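Local coordinates for uncharacterized protein (Bacteroides uniformis ATCC 8492, PDB 4Q68) that probably acts as an NlpC/P60-type N-acetylmuramoyl-L-alanine amidase that cleaves cell-wall peptidoglycan fragments, at residues L15-V20 and D37-T42. Residues are numbered along the deposited sequence; the frame is centred on the assembly and turned at random.
Sequences LDVPYV and DEVDCT. With NAG (2-acetamido-2-deoxy-beta-D-glucopyranose), chain B.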
ATOM      1  N   LEU A  15      12.678   0.597  11.006  1.00  7.26           N
ATOM      2  CA  LEU A  15      13.041   1.977  11.298  1.00  7.47           C
ATOM      3  C   LEU A  15      14.474   2.221  10.848  1.00  7.54           C
ATOM      4  O   LEU A  15      15.354   1.376  11.043  1.00  8.19           O
ATOM      5  CB  LEU A  15      12.875   2.311  12.783  1.00  7.47           C
ATOM      6  CG  LEU A  15      11.430   2.368  13.277  1.00  8.07           C
ATOM      7  CD1 LEU A  15      11.414   2.599  14.763  1.00  8.56           C
ATOM      8  CD2 LEU A  15      10.636   3.470  12.586  1.00  9.71           C
ATOM      9  N   ASP A  16      14.685   3.390  10.258  1.00  7.40           N
ATOM     10  CA  ASP A  16      15.981   3.886   9.795  1.00  7.98           C
ATOM     11  C   ASP A  16      16.454   3.285   8.481  1.00  8.48           C
ATOM     12  O   ASP A  16      17.473   3.725   7.956  1.00 10.21           O
ATOM     13  CB  ASP A  16      17.043   3.798  10.910  1.00  8.19           C
ATOM     14  CG  ASP A  16      16.637   4.578  12.136  1.00  8.49           C
ATOM     15  OD1 ASP A  16      16.178   5.735  11.962  1.00 11.43           O
ATOM     16  OD2 ASP A  16      16.774   4.066  13.273  1.00  9.80           O
ATOM     17  N   VAL A  17      15.715   2.330   7.914  1.00  7.99           N
ATOM     18  CA  VAL A  17      16.058   1.831   6.592  1.00  8.52           C
ATOM     19  C   VAL A  17      15.884   2.977   5.588  1.00  8.18           C
ATOM     20  O   VAL A  17      14.866   3.671   5.610  1.00  8.40           O
ATOM     21  CB  VAL A  17      15.188   0.630   6.205  1.00  8.36           C
ATOM     22  CG1 VAL A  17      15.372   0.261   4.734  1.00  9.16           C
ATOM     23  CG2 VAL A  17      15.535  -0.566   7.085  1.00  8.73           C
ATOM     24  N   PRO A  18      16.870   3.182   4.694  1.00  9.08           N
ATOM     25  CA  PRO A  18      16.748   4.294   3.749  1.00  9.52           C
ATOM     26  C   PRO A  18      15.582   4.192   2.769  1.00  8.41           C
ATOM     27  O   PRO A  18      15.226   3.105   2.315  1.00  8.40           O
ATOM     28  CB  PRO A  18      18.087   4.268   3.002  1.00 11.12           C
ATOM     29  CG  PRO A  18      19.061   3.626   3.963  1.00 12.79           C
ATOM     30  CD  PRO A  18      18.228   2.590   4.669  1.00  9.94           C
ATOM     31  N   TYR A  19      15.036   5.352   2.445  1.00  8.73           N
ATOM     32  CA  TYR A  19      14.067   5.503   1.377  1.00  8.11           C
ATOM     33  C   TYR A  19      14.799   5.606   0.039  1.00  7.96           C
ATOM     34  O   TYR A  19      15.668   6.470  -0.134  1.00  9.96           O
ATOM     35  CB  TYR A  19      13.249   6.774   1.593  1.00  8.66           C
ATOM     36  CG  TYR A  19      12.114   6.919   0.614  1.00  9.02           C
ATOM     37  CD1 TYR A  19      12.338   7.330  -0.690  1.00 10.87           C
ATOM     38  CD2 TYR A  19      10.809   6.644   0.996  1.00  9.81           C
ATOM     39  CE1 TYR A  19      11.292   7.447  -1.597  1.00 11.89           C
ATOM     40  CE2 TYR A  19       9.749   6.766   0.095  1.00 11.13           C
ATOM     41  CZ  TYR A  19      10.007   7.168  -1.199  1.00 11.94           C
ATOM     42  OH  TYR A  19       8.980   7.294  -2.115  1.00 15.11           O
ATOM     43  N   VAL A  20      14.431   4.751  -0.907  1.00  7.92           N
ATOM     44  CA  VAL A  20      14.944   4.830  -2.268  1.00  8.25           C
ATOM     45  C   VAL A  20      13.791   4.515  -3.200  1.00  7.63           C
ATOM     46  O   VAL A  20      13.124   3.498  -3.046  1.00  7.83           O
ATOM     47  CB  VAL A  20      16.094   3.839  -2.519  1.00  9.32           C
ATOM     48  CG1 VAL A  20      16.616   3.973  -3.942  1.00 10.66           C
ATOM     49  CG2 VAL A  20      17.223   4.060  -1.537  1.00 10.21           C
ATOM     50  N   ASP A  37      16.759  -3.416   2.101  1.00  9.67           N
ATOM     51  CA  ASP A  37      17.665  -2.387   2.609  0.50 10.64           C
ATOM     52  C   ASP A  37      17.392  -0.995   2.005  1.00  9.89           C
ATOM     53  O   ASP A  37      17.999  -0.018   2.417  1.00 12.43           O
ATOM     54  CB  ASP A  37      19.129  -2.758   2.312  0.50 13.01           C
ATOM     55  CG  ASP A  37      19.536  -4.138   2.848  0.50 15.09           C
ATOM     56  OD1 ASP A  37      18.926  -4.653   3.811  0.50 16.11           O
ATOM     57  OD2 ASP A  37      20.501  -4.708   2.298  0.50 20.02           O
ATOM     58  N   GLU A  38      16.513  -0.936   1.005  1.00  9.48           N
ATOM     59  CA  GLU A  38      16.185   0.306   0.304  1.00  9.60           C
ATOM     60  C   GLU A  38      14.711   0.169  -0.031  1.00  8.28           C
ATOM     61  O   GLU A  38      14.358  -0.712  -0.811  1.00  9.41           O
ATOM     62  CB  GLU A  38      17.018   0.442  -0.975  1.00 10.85           C
ATOM     63  CG  GLU A  38      18.515   0.527  -0.758  1.00 12.88           C
ATOM     64  CD  GLU A  38      19.280   0.693  -2.047  1.00 15.18           C
ATOM     65  OE1 GLU A  38      18.996  -0.045  -3.008  1.00 19.10           O
ATOM     66  OE2 GLU A  38      20.193   1.548  -2.093  1.00 18.79           O
ATOM     67  N   VAL A  39      13.855   1.008   0.549  1.00  7.47           N
ATOM     68  CA  VAL A  39      12.412   0.823   0.406  1.00  6.84           C
ATOM     69  C   VAL A  39      11.710   2.106  -0.008  1.00  6.48           C
ATOM     70  O   VAL A  39      12.235   3.201   0.176  1.00  6.90           O
ATOM     71  CB  VAL A  39      11.781   0.284   1.720  1.00  7.12           C
ATOM     72  CG1 VAL A  39      12.446  -1.010   2.142  1.00  8.27           C
ATOM     73  CG2 VAL A  39      11.838   1.316   2.834  1.00  7.48           C
ATOM     74  N   ASP A  40      10.496   1.948  -0.528  1.00  6.06           N
ATOM     75  CA  ASP A  40       9.568   3.055  -0.645  1.00  6.13           C
ATOM     76  C   ASP A  40       8.331   2.744   0.181  1.00  6.04           C
ATOM     77  O   ASP A  40       8.298   1.767   0.909  1.00  5.98           O
ATOM     78  CB  ASP A  40       9.298   3.417  -2.111  1.00  6.81           C
ATOM     79  CG  ASP A  40       8.597   2.326  -2.878  1.00  6.73           C
ATOM     80  OD1 ASP A  40       7.758   1.621  -2.286  1.00  7.38           O
ATOM     81  OD2 ASP A  40       8.870   2.195  -4.097  1.00  8.20           O
ATOM     82  N   CYS A  41       7.325   3.598   0.132  1.00  6.31           N
ATOM     83  CA  CYS A  41       6.210   3.412   1.067  1.00  6.84           C
ATOM     84  C   CYS A  41       5.464   2.102   0.822  1.00  6.03           C
ATOM     85  O   CYS A  41       4.961   1.501   1.778  1.00  6.61           O
ATOM     86  CB  CYS A  41       5.240   4.599   1.081  1.00  8.52           C
ATOM     87  SG  CYS A  41       4.318   4.872  -0.428  1.00 10.93           S
ATOM     88  N   THR A  42       5.404   1.667  -0.437  1.00  5.58           N
ATOM     89  CA  THR A  42       4.675   0.471  -0.797  0.60  5.86           C
ATOM     90  C   THR A  42       5.531  -0.777  -0.582  1.00  5.09           C
ATOM     91  O   THR A  42       5.055  -1.765  -0.026  1.00  5.68           O
ATOM     92  CB  THR A  42       4.126   0.605  -2.226  0.60  7.59           C
ATOM     93  OG1 THR A  42       3.228   1.725  -2.263  0.60 10.17           O
ATOM     94  CG2 THR A  42       3.361  -0.630  -2.643  0.60  8.07           C
TER
HETATM   95  C1  NAG B 301       3.713   2.441  -6.526  0.50 10.08           C
HETATM   96  C2  NAG B 301       3.664   2.293  -8.041  0.50  8.88           C
HETATM   97  C3  NAG B 301       4.101   0.898  -8.477  0.50  7.54           C
HETATM   98  C4  NAG B 301       5.359   0.442  -7.741  0.50  7.71           C
HETATM   99  C5  NAG B 301       5.283   0.725  -6.246  0.50  8.17           C
HETATM  100  C6  NAG B 301       6.605   0.365  -5.579  0.50  8.64           C
HETATM  101  C7  NAG B 301       2.079   3.708  -9.274  0.50  8.75           C
HETATM  102  C8  NAG B 301       0.695   3.903  -9.796  0.50  8.34           C
HETATM  103  N2  NAG B 301       2.336   2.603  -8.568  0.50  9.27           N
HETATM  104  O1  NAG B 301       3.460   3.779  -6.216  0.50 13.75           O
HETATM  105  O3  NAG B 301       4.397   0.955  -9.849  0.50  8.51           O
HETATM  106  O4  NAG B 301       5.609  -0.923  -7.977  0.50  9.04           O
HETATM  107  O5  NAG B 301       4.993   2.090  -6.037  0.50  9.12           O
HETATM  108  O6  NAG B 301       7.651   1.129  -6.127  0.50  8.34           O
HETATM  109  O7  NAG B 301       2.912   4.574  -9.523  0.50 10.12           O
HETATM  110  O   HOH W   1       6.824   5.891  -1.522  0.60 10.07           O
HETATM  111  O   HOH W   2      11.547   1.656  -4.294  1.00  7.64           O
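A single beta bridge between Tyr19 and Val39 ties the loop after helix 2-12 to the residues leading into helix 41-53. Val39 uses both its backbone polar groups: its N donates to Pro18 O (3.1 Å), and its O accepts from Val20 N (2.9 Å), which approaches from above the carbonyl plane. The same Val39 O lies over one face of the Tyr19 ring, offset toward the rim. With CG anti to the backbone N (chi1 -173°), the ring reaches along residues 39-41, and Asp40 CA makes an off-centre CH-pi contact 4.3 Å from its centroid. Beyond the ring, water 1 joins Tyr19 OH (2.6 Å) to Cys41 N. Cys41, at the start of helix 41-53, touches His190 on strand 188-197, consistent with the Cys-His pair of the NlpC/P60 papain-like fold. A leucine in place of Tyr19 would probably leave this water without its hydroxyl partner and Asp40 CA without its CH-pi contact. Asp40 is the helix N-cap: OD1 accepts a hydrogen bond from Thr43 N and a weak one, the capping bond, from Thr42 N. Water 2 donates to both Asp40 OD2 and Val20 O. Asp40 OD2 lies 2.6 Å from O6 of the N-acetylglucosamine, a sugar hydrogen-bonded to His89 and Arg87. The side chain of Val20 slants across that of Glu38, CG2 of Val20 lying 3.7 Å from Glu38 CB. Val17 CG1 meets Val39 CG1 at 4.1 Å.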